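Local atomic coordinates of laccase (Botrytis aclada, PDB entry 4X4K), a protein that oxidises phenolic substrates with copper and reduces dioxygen to water, as a laccase that probably takes part in lignin degradation and detoxification of lignin-derived products. Residues Phe171-Gly176 with Ser209-Trp214; Gly120-Trp125 with Gly138-Thr143; Val142-Ile147 with Glu558-Asn563. All blocks are in the same frame, centred on the assembly; numbering follows the deposited sequence.

Contact 1: Phe171-Gly176 with Ser209-Trp214. With NAG (2-acetamido-2-deoxy-beta-D-glucopyranose), chain B; NAG (2-acetamido-2-deoxy-beta-D-glucopyranose), chain C; BMA (beta-D-mannopyranose), chain D.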
loop_
_atom_site.group_PDB
_atom_site.type_symbol
_atom_site.label_atom_id
_atom_site.label_comp_id
_atom_site.label_asym_id
_atom_site.label_seq_id
_atom_site.Cartn_x
_atom_site.Cartn_y
_atom_site.Cartn_z
ATOM N N PHE A 171 10.965 4.842 0.931
ATOM C CA PHE A 171 12.125 5.244 1.683
ATOM C C PHE A 171 11.644 5.567 3.060
ATOM O O PHE A 171 10.970 6.594 3.271
ATOM C CB PHE A 171 12.785 6.470 1.040
ATOM C CG PHE A 171 14.092 6.870 1.682
ATOM C CD1 PHE A 171 15.288 6.275 1.289
ATOM C CD2 PHE A 171 14.125 7.870 2.654
ATOM C CE1 PHE A 171 16.497 6.658 1.883
ATOM C CE2 PHE A 171 15.328 8.270 3.234
ATOM C CZ PHE A 171 16.518 7.661 2.851
ATOM N N SER A 172 11.935 4.668 3.995
ATOM C CA SER A 172 11.615 4.935 5.383
ATOM C C SER A 172 10.136 5.374 5.461
ATOM O O SER A 172 9.256 4.718 4.882
ATOM C CB SER A 172 12.597 6.002 5.912
ATOM O OG SER A 172 12.432 6.230 7.286
ATOM N N LEU A 173 9.849 6.482 6.130
ATOM C CA LEU A 173 8.467 6.824 6.475
ATOM C C LEU A 173 7.830 7.833 5.540
ATOM O O LEU A 173 6.676 8.258 5.749
ATOM C CB LEU A 173 8.421 7.383 7.895
ATOM C CG LEU A 173 8.793 6.425 9.023
ATOM C CD1 LEU A 173 9.353 7.222 10.197
ATOM C CD2 LEU A 173 7.584 5.603 9.437
ATOM N N GLN A 174 8.567 8.217 4.509
ATOM C CA GLN A 174 8.152 9.339 3.664
ATOM C C GLN A 174 6.701 9.384 3.265
ATOM O O GLN A 174 6.110 10.448 3.375
ATOM C CB GLN A 174 9.050 9.496 2.455
ATOM C CG GLN A 174 10.417 9.997 2.849
ATOM C CD GLN A 174 11.376 9.947 1.704
ATOM O OE1 GLN A 174 11.129 9.250 0.716
ATOM N NE2 GLN A 174 12.476 10.699 1.808
ATOM N N TYR A 175 6.101 8.259 2.855
ATOM C CA TYR A 175 4.692 8.305 2.405
ATOM C C TYR A 175 3.742 8.839 3.468
ATOM O O TYR A 175 2.662 9.344 3.136
ATOM C CB TYR A 175 4.197 6.992 1.778
ATOM C CG TYR A 175 3.603 5.951 2.692
ATOM C CD1 TYR A 175 2.291 6.047 3.096
ATOM C CD2 TYR A 175 4.348 4.823 3.103
ATOM C CE1 TYR A 175 1.723 5.099 3.905
ATOM C CE2 TYR A 175 3.781 3.845 3.923
ATOM C CZ TYR A 175 2.458 4.001 4.326
ATOM O OH TYR A 175 1.827 3.089 5.150
ATOM N N GLY A 176 4.162 8.750 4.734
ATOM C CA GLY A 176 3.396 9.304 5.852
ATOM C C GLY A 176 3.331 10.812 5.891
ATOM O O GLY A 176 2.464 11.373 6.540
ATOM N N SER A 209 5.585 16.388 10.843
ATOM C CA SER A 209 6.271 15.345 10.088
ATOM C C SER A 209 6.291 14.036 10.850
ATOM O O SER A 209 6.544 13.998 12.039
ATOM C CB SER A 209 7.699 15.762 9.760
ATOM O OG SER A 209 8.377 14.782 8.966
ATOM N N VAL A 210 6.005 12.956 10.139
ATOM C CA VAL A 210 6.119 11.632 10.683
ATOM C C VAL A 210 7.539 11.489 11.294
ATOM O O VAL A 210 7.758 10.764 12.270
ATOM C CB VAL A 210 5.856 10.606 9.556
ATOM C CG1 VAL A 210 7.029 10.543 8.591
ATOM C CG2 VAL A 210 5.580 9.240 10.127
ATOM N N PHE A 211 8.496 12.209 10.740
ATOM C CA PHE A 211 9.882 12.073 11.177
ATOM C C PHE A 211 10.145 12.716 12.530
ATOM O O PHE A 211 11.105 12.332 13.198
ATOM C CB PHE A 211 10.856 12.589 10.106
ATOM C CG PHE A 211 10.854 11.749 8.861
ATOM C CD1 PHE A 211 11.542 10.531 8.826
ATOM C CD2 PHE A 211 10.140 12.158 7.716
ATOM C CE1 PHE A 211 11.537 9.754 7.659
ATOM C CE2 PHE A 211 10.126 11.384 6.563
ATOM C CZ PHE A 211 10.829 10.182 6.533
ATOM N N GLU A 212 9.283 13.668 12.925
ATOM C CA GLU A 212 9.332 14.289 14.263
ATOM C C GLU A 212 8.937 13.273 15.329
ATOM O O GLU A 212 9.481 13.270 16.422
ATOM C CB GLU A 212 8.406 15.505 14.336
ATOM C CG GLU A 212 8.938 16.682 15.151
ATOM C CD GLU A 212 8.491 18.039 14.595
ATOM O OE1 GLU A 212 8.613 18.243 13.361
ATOM O OE2 GLU A 212 8.025 18.902 15.382
ATOM N N ILE A 213 8.004 12.390 15.002
ATOM C CA ILE A 213 7.449 11.524 16.012
ATOM C C ILE A 213 7.988 10.102 15.974
ATOM O O ILE A 213 7.643 9.288 16.818
ATOM C CB ILE A 213 5.912 11.567 16.007
ATOM C CG1 ILE A 213 5.345 11.269 14.630
ATOM C CG2 ILE A 213 5.460 12.952 16.444
ATOM C CD1 ILE A 213 3.926 11.771 14.448
ATOM N N TRP A 214 8.870 9.826 15.020
ATOM C CA TRP A 214 9.438 8.502 14.872
ATOM C C TRP A 214 10.179 8.062 16.136
ATOM O O TRP A 214 9.946 6.948 16.622
ATOM C CB TRP A 214 10.370 8.453 13.661
ATOM C CG TRP A 214 11.329 7.275 13.650
ATOM C CD1 TRP A 214 12.699 7.328 13.610
ATOM C CD2 TRP A 214 10.983 5.876 13.681
ATOM N NE1 TRP A 214 13.225 6.047 13.606
ATOM C CE2 TRP A 214 12.193 5.143 13.636
ATOM C CE3 TRP A 214 9.770 5.170 13.732
ATOM C CZ2 TRP A 214 12.217 3.756 13.656
ATOM C CZ3 TRP A 214 9.808 3.784 13.745
ATOM C CH2 TRP A 214 11.010 3.098 13.701
HETATM C C1 NAG B . 14.412 14.351 11.424
HETATM C C2 NAG B . 13.538 15.229 12.319
HETATM C C3 NAG B . 14.216 15.475 13.646
HETATM C C4 NAG B . 14.672 14.150 14.263
HETATM C C5 NAG B . 15.539 13.386 13.251
HETATM C C6 NAG B . 16.049 12.056 13.770
HETATM C C7 NAG B . 12.143 16.908 11.256
HETATM C C8 NAG B . 12.067 18.321 10.736
HETATM N N2 NAG B . 13.306 16.542 11.760
HETATM O O3 NAG B . 13.267 16.111 14.469
HETATM O O4 NAG B . 15.339 14.383 15.480
HETATM O O5 NAG B . 14.740 13.151 12.099
HETATM O O6 NAG B . 14.919 11.285 14.072
HETATM O O7 NAG B . 11.176 16.155 11.218
HETATM C C1 NAG C . 14.648 12.584 6.426
HETATM C C2 NAG C . 15.584 12.173 7.545
HETATM C C3 NAG C . 14.965 12.463 8.906
HETATM C C4 NAG C . 14.648 13.943 9.063
HETATM C C5 NAG C . 13.922 14.442 7.797
HETATM C C6 NAG C . 13.847 15.960 7.706
HETATM C C7 NAG C . 16.938 10.369 6.694
HETATM C C8 NAG C . 17.200 8.894 6.740
HETATM N N2 NAG C . 15.943 10.769 7.458
HETATM O O3 NAG C . 15.810 12.034 9.954
HETATM O O4 NAG C . 13.761 14.083 10.173
HETATM O O5 NAG C . 14.459 13.977 6.567
HETATM O O6 NAG C . 12.536 16.193 7.242
HETATM O O7 NAG C . 17.600 11.164 5.995
HETATM C C1 BMA D . 14.467 14.015 16.565
HETATM C C2 BMA D . 15.353 13.766 17.787
HETATM C C3 BMA D . 14.525 13.516 19.055
HETATM C C4 BMA D . 13.352 14.488 19.236
HETATM C C5 BMA D . 12.556 14.636 17.914
HETATM C C6 BMA D . 11.301 15.532 18.005
HETATM O O2 BMA D . 16.246 14.872 17.948
HETATM O O3 BMA D . 15.349 13.453 20.234
HETATM O O4 BMA D . 12.522 13.933 20.267
HETATM O O5 BMA D . 13.429 14.986 16.814
HETATM O O6 BMA D . 11.508 16.931 18.252
#
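L173 and F211 meet at the centre of this contact, where the turn F171-G176 lies against the first turn of helix 210-217. L173 points its CB at the helix: CB reaches V210 CG1 at 3.5 Å and, less closely, F211 CE1 at 3.9 Å. With CG anti to the carbonyl carbon (chi1 -65°), the leucine runs on past the phenyl ring, and its CD1 branch ends 3.8 Å from W214 CB, the two side chains crossing at about a right angle.

The F211 ring is sandwiched between unlike partners. Over the centre of one face lies C1 of NAG (chain C), 4.3 Å above the plane; the opposite face carries V210 CG1, displaced toward the rim. S172 OG sits at the ring edge, 3.7 Å from F211 CE1, while its polar partner is D577. Q174 approaches the far end of the ring through its aliphatic part, Q174 CG lying 3.7 Å from F211 CZ. Its amide plane is turned 83° from the ring, and the amide bonds elsewhere, to S169, T121, G120 and N119.

No hydrogen bond crosses between the segments, so they are joined by apolar packing. Backbone bonds instead shape the turn itself: Q174 N to F171 O, 3.2 Å, closes a type II' beta turn.

S209 occupies the N-cap position of the helix. Placed shortly after the histidine motif H168-S169-H170, the turn packs residues of the first multicopper oxidase region on a helix of the second, a buried interface between two cupredoxin-like domains of the laccase fold, here flanked by a NAG-NAG-mannose chain, consistent with an N-glycan core.

Contact 2: Gly120-Trp125 with Gly138-Thr143. With CU (copper (II) ion), chain G.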
loop_
_atom_site.group_PDB
_atom_site.type_symbol
_atom_site.label_atom_id
_atom_site.label_comp_id
_atom_site.label_asym_id
_atom_site.label_seq_id
_atom_site.Cartn_x
_atom_site.Cartn_y
_atom_site.Cartn_z
ATOM N N GLY A 120 17.394 10.647 1.175
ATOM C CA GLY A 120 17.218 9.899 -0.066
ATOM C C GLY A 120 15.729 9.747 -0.372
ATOM O O GLY A 120 14.863 10.113 0.414
ATOM N N THR A 121 15.410 9.197 -1.526
ATOM C CA THR A 121 14.059 8.733 -1.731
ATOM C C THR A 121 14.074 7.522 -2.683
ATOM O O THR A 121 15.137 7.126 -3.179
ATOM C CB THR A 121 13.111 9.883 -2.163
ATOM O OG1 THR A 121 11.756 9.524 -1.865
ATOM C CG2 THR A 121 13.274 10.252 -3.646
ATOM N N SER A 122 12.916 6.911 -2.898
ATOM C CA SER A 122 12.818 5.722 -3.753
ATOM C C SER A 122 11.341 5.424 -3.888
ATOM O O SER A 122 10.663 5.224 -2.899
ATOM C CB SER A 122 13.561 4.552 -3.108
ATOM O OG SER A 122 13.393 3.363 -3.831
ATOM N N ILE A 123 10.838 5.426 -5.107
ATOM C CA ILE A 123 9.401 5.342 -5.340
ATOM C C ILE A 123 8.935 3.975 -5.800
ATOM O O ILE A 123 9.407 3.436 -6.818
ATOM C CB ILE A 123 8.948 6.414 -6.343
ATOM C CG1 ILE A 123 9.548 7.778 -5.918
ATOM C CG2 ILE A 123 7.427 6.439 -6.439
ATOM C CD1 ILE A 123 9.352 8.147 -4.453
ATOM N N HIS A 124 7.982 3.434 -5.041
ATOM C CA HIS A 124 7.413 2.138 -5.336
ATOM C C HIS A 124 6.008 2.224 -5.954
ATOM O O HIS A 124 5.177 3.036 -5.572
ATOM C CB HIS A 124 7.419 1.278 -4.078
ATOM C CG HIS A 124 6.669 -0.001 -4.217
ATOM N ND1 HIS A 124 7.080 -1.009 -5.061
ATOM C CD2 HIS A 124 5.541 -0.448 -3.614
ATOM C CE1 HIS A 124 6.246 -2.030 -4.967
ATOM N NE2 HIS A 124 5.300 -1.713 -4.100
ATOM N N TRP A 125 5.773 1.351 -6.925
ATOM C CA TRP A 125 4.522 1.288 -7.674
ATOM C C TRP A 125 3.789 0.078 -7.116
ATOM O O TRP A 125 4.069 -1.063 -7.471
ATOM C CB TRP A 125 4.866 1.206 -9.159
ATOM C CG TRP A 125 6.100 2.087 -9.379
ATOM C CD1 TRP A 125 7.405 1.688 -9.405
ATOM C CD2 TRP A 125 6.124 3.508 -9.502
ATOM N NE1 TRP A 125 8.236 2.766 -9.560
ATOM C CE2 TRP A 125 7.476 3.898 -9.624
ATOM C CE3 TRP A 125 5.133 4.484 -9.588
ATOM C CZ2 TRP A 125 7.864 5.233 -9.790
ATOM C CZ3 TRP A 125 5.522 5.805 -9.733
ATOM C CH2 TRP A 125 6.875 6.168 -9.840
ATOM N N GLY A 138 11.326 0.096 -6.829
ATOM C CA GLY A 138 11.370 1.226 -5.936
ATOM C C GLY A 138 11.599 0.963 -4.464
ATOM O O GLY A 138 11.294 1.814 -3.641
ATOM N N VAL A 139 12.136 -0.198 -4.103
ATOM C CA VAL A 139 12.441 -0.476 -2.686
ATOM C C VAL A 139 13.924 -0.171 -2.355
ATOM O O VAL A 139 14.812 -0.855 -2.834
ATOM C CB VAL A 139 12.095 -1.917 -2.326
ATOM C CG1 VAL A 139 12.352 -2.173 -0.850
ATOM C CG2 VAL A 139 10.648 -2.192 -2.635
ATOM N N PRO A 140 14.194 0.864 -1.534
ATOM C CA PRO A 140 15.598 1.188 -1.288
ATOM C C PRO A 140 16.220 0.123 -0.388
ATOM O O PRO A 140 15.597 -0.300 0.584
ATOM C CB PRO A 140 15.547 2.532 -0.575
ATOM C CG PRO A 140 14.194 2.602 0.043
ATOM C CD PRO A 140 13.269 1.660 -0.703
ATOM N N GLY A 141 17.432 -0.320 -0.715
ATOM C CA GLY A 141 18.047 -1.372 0.081
ATOM C C GLY A 141 17.641 -2.738 -0.445
ATOM O O GLY A 141 18.190 -3.738 -0.028
ATOM N N VAL A 142 16.677 -2.783 -1.360
ATOM C CA VAL A 142 16.326 -4.056 -2.031
ATOM C C VAL A 142 16.583 -4.030 -3.543
ATOM O O VAL A 142 17.335 -4.857 -4.038
ATOM C CB VAL A 142 14.894 -4.541 -1.703
ATOM C CG1 VAL A 142 14.540 -5.830 -2.464
ATOM C CG2 VAL A 142 14.757 -4.794 -0.219
ATOM N N THR A 143 15.987 -3.077 -4.263
ATOM C CA THR A 143 16.025 -3.091 -5.727
ATOM C C THR A 143 16.743 -1.875 -6.299
ATOM O O THR A 143 16.905 -1.775 -7.504
ATOM C CB THR A 143 14.597 -3.203 -6.323
ATOM O OG1 THR A 143 13.840 -1.999 -6.081
ATOM C CG2 THR A 143 13.878 -4.410 -5.722
HETATM CU CU CU G . 4.242 -2.982 -3.050
HETATM O O HOH W 1 3.847 -4.514 -5.032
#
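A copper site, the type 2 site by analogy with a close relative, lies at one end of this contact, in which the first histidine of the H124-W125-H126 motif of the multicopper oxidase fold packs against a tight loop. H124 NE2 binds the copper at 2.0 Å, and a water completes the local set at 2.5 Å from the metal, close to the plane of the imidazole; H466 is the second histidine on this ion. CG stands anti to the backbone N (chi1 171°), and from there the ring reaches the metal. Its other nitrogen, ND1, bonds to the carbonyl oxygen of D137, which restrains ring rotation.

Two polar contacts join the segments. S122 OG donates to G138 O over 2.6 Å, a short bond that arrives from above the carbonyl plane, 77° out of it, rather than along a lone pair. The P140 ring packs on S122, its CD 3.6 Å from S122 OG. Beside this, G138 CA makes a CH...O contact of 3.1 Å with I123 O, bringing the two backbones into direct contact, with the CA atoms of H124 and G138 4.1 Å apart.

Within the loop, V139 O accepts from both T143 N and V142 N.

Strand 123-125 forms an edge of its sheet, its neighbour being strand 163-169; H124 pairs with H168 through the backbone. V139 and T143 of the loop touch strand 520-526, at L523 and S521.

Contact 3: Val142-Ile147 with Glu558-Asn563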
loop_
_atom_site.group_PDB
_atom_site.type_symbol
_atom_site.label_atom_id
_atom_site.label_comp_id
_atom_site.label_asym_id
_atom_site.label_seq_id
_atom_site.Cartn_x
_atom_site.Cartn_y
_atom_site.Cartn_z
ATOM N N VAL A 142 16.677 -2.783 -1.360
ATOM C CA VAL A 142 16.326 -4.056 -2.031
ATOM C C VAL A 142 16.583 -4.030 -3.543
ATOM O O VAL A 142 17.335 -4.857 -4.038
ATOM C CB VAL A 142 14.894 -4.541 -1.703
ATOM C CG1 VAL A 142 14.540 -5.830 -2.464
ATOM C CG2 VAL A 142 14.757 -4.794 -0.219
ATOM N N THR A 143 15.987 -3.077 -4.263
ATOM C CA THR A 143 16.025 -3.091 -5.727
ATOM C C THR A 143 16.743 -1.875 -6.299
ATOM O O THR A 143 16.905 -1.775 -7.504
ATOM C CB THR A 143 14.597 -3.203 -6.323
ATOM O OG1 THR A 143 13.840 -1.999 -6.081
ATOM C CG2 THR A 143 13.878 -4.410 -5.722
ATOM N N GLN A 144 17.160 -0.959 -5.418
ATOM C CA GLN A 144 17.999 0.168 -5.765
ATOM C C GLN A 144 18.620 0.744 -4.483
ATOM O O GLN A 144 18.168 0.462 -3.351
ATOM C CB GLN A 144 17.184 1.278 -6.447
ATOM C CG GLN A 144 16.090 1.841 -5.546
ATOM C CD GLN A 144 15.357 3.023 -6.128
ATOM O OE1 GLN A 144 14.302 2.861 -6.749
ATOM N NE2 GLN A 144 15.898 4.226 -5.925
ATOM N N CYS A 145 19.650 1.563 -4.668
ATOM C CA CYS A 145 20.086 2.496 -3.648
ATOM C C CYS A 145 19.048 3.605 -3.679
ATOM O O CYS A 145 18.316 3.745 -4.663
ATOM C CB CYS A 145 21.488 3.023 -3.998
ATOM S SG CYS A 145 22.758 1.718 -3.927
ATOM N N PRO A 146 18.964 4.402 -2.603
ATOM C CA PRO A 146 18.092 5.573 -2.606
ATOM C C PRO A 146 18.566 6.557 -3.648
ATOM O O PRO A 146 19.764 6.586 -3.957
ATOM C CB PRO A 146 18.305 6.168 -1.207
ATOM C CG PRO A 146 18.786 5.036 -0.383
ATOM C CD PRO A 146 19.631 4.218 -1.303
ATOM N N ILE A 147 17.630 7.326 -4.195
ATOM C CA ILE A 147 17.901 8.419 -5.108
ATOM C C ILE A 147 18.429 9.564 -4.252
ATOM O O ILE A 147 17.698 10.085 -3.377
ATOM C CB ILE A 147 16.599 8.915 -5.807
ATOM C CG1 ILE A 147 15.850 7.760 -6.517
ATOM C CG2 ILE A 147 16.894 10.062 -6.779
ATOM C CD1 ILE A 147 14.401 8.083 -6.894
ATOM N N GLU A 558 23.782 1.525 -11.098
ATOM C CA GLU A 558 25.103 1.856 -10.586
ATOM C C GLU A 558 25.252 3.352 -10.348
ATOM O O GLU A 558 25.872 3.763 -9.357
ATOM C CB GLU A 558 26.169 1.391 -11.576
ATOM C CG GLU A 558 26.492 -0.087 -11.503
ATOM C CD GLU A 558 27.060 -0.605 -12.811
ATOM O OE1 GLU A 558 27.545 0.220 -13.632
ATOM O OE2 GLU A 558 27.003 -1.838 -13.022
ATOM N N ASP A 559 24.697 4.153 -11.266
ATOM C CA ASP A 559 24.763 5.606 -11.144
ATOM C C ASP A 559 24.025 6.063 -9.899
ATOM O O ASP A 559 24.560 6.887 -9.130
ATOM C CB ASP A 559 24.189 6.333 -12.374
ATOM C CG ASP A 559 25.083 6.237 -13.618
ATOM O OD1 ASP A 559 26.053 5.446 -13.659
ATOM O OD2 ASP A 559 24.784 6.967 -14.584
ATOM N N THR A 560 22.809 5.528 -9.695
ATOM C CA THR A 560 22.000 5.878 -8.519
ATOM C C THR A 560 22.826 5.608 -7.265
ATOM O O THR A 560 22.949 6.483 -6.414
ATOM C CB THR A 560 20.633 5.118 -8.453
ATOM O OG1 THR A 560 19.783 5.513 -9.543
ATOM C CG2 THR A 560 19.909 5.398 -7.153
ATOM N N CYS A 561 23.392 4.405 -7.175
ATOM C CA CYS A 561 24.239 4.015 -6.040
ATOM C C CYS A 561 25.479 4.888 -5.912
ATOM O O CYS A 561 25.886 5.227 -4.795
ATOM C CB CYS A 561 24.661 2.546 -6.121
ATOM S SG CYS A 561 23.283 1.399 -5.855
ATOM N N ALA A 562 26.079 5.246 -7.049
ATOM C CA ALA A 562 27.248 6.121 -7.036
ATOM C C ALA A 562 26.849 7.458 -6.417
ATOM O O ALA A 562 27.510 7.948 -5.486
ATOM C CB ALA A 562 27.832 6.299 -8.440
ATOM N N ASN A 563 25.729 8.020 -6.879
ATOM C CA ASN A 563 25.308 9.330 -6.385
ATOM C C ASN A 563 24.910 9.281 -4.936
ATOM O O ASN A 563 25.111 10.247 -4.181
ATOM C CB ASN A 563 24.185 9.889 -7.229
ATOM C CG ASN A 563 24.634 10.179 -8.622
ATOM O OD1 ASN A 563 25.798 10.472 -8.842
ATOM N ND2 ASN A 563 23.729 10.088 -9.577
#
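This is a covalent tie: the disulfide C145-C561 joins a loop of the N-terminal multicopper oxidase region to helix 551-567 near the C-terminus, more than 400 residues further along the chain. The centre of the contact lies about 22 Å from the centre of the chain, in the cupredoxin-like architecture of a laccase, and the residues that touch are buried.

The two SG atoms are 2.0 Å apart, and the CB-SG-SG-CB torsion of 91° is near the relaxed right-angled value, so the link shows no sign of twist strain. In both cysteines SG lies anti to the carbonyl carbon and beside the backbone N (chi1 -66° in C145), and the CA atoms come to 5.0 Å, the closest pairing of the two backbones. C145 also touches P418.

T560, one residue earlier on the helix, packs alongside the bridge. Its methyl is directed at the loop backbone: T560 CG2 is 3.4 Å from C145 O and likewise 3.4 Å from P146 O, with I147 CA further off at 4.2 Å. These are van der Waals contacts of a methyl with carbonyl oxygens, and no hydrogen bond crosses between the segments. The T560 side chain also touches L153 of strand 152-158, so T560 links the helix to that strand as well as to the loop.

Q144 bonds within the loop. While OE1 bonds to Y155, Q144 NE2 donates to C145 O at 2.8 Å, with the acceptor nearly in the amide plane and the N-H...O angle at 157°.

Contacts 2 and 3 share V142 and T143, and their centres are 9 Å apart; T121 O of contact 2 accepts from I147 N of contact 3 at 2.7 Å, so the copper-bearing segment and the disulfide loop are bonded directly. Contact 1 lies about 15 Å from contact 2 between centres and meets it through Q174, whose OE1 is 2.7 Å from T121 OG1. F171 touches both others, with F171 CE1 3.6 Å from P146 CG of contact 3. Only contact 2 holds a copper ligand; Q174 of contact 1 and Q144 of contact 3 each lie about 8 Å, side chain to side chain, from H170, a likely type 3 ligand.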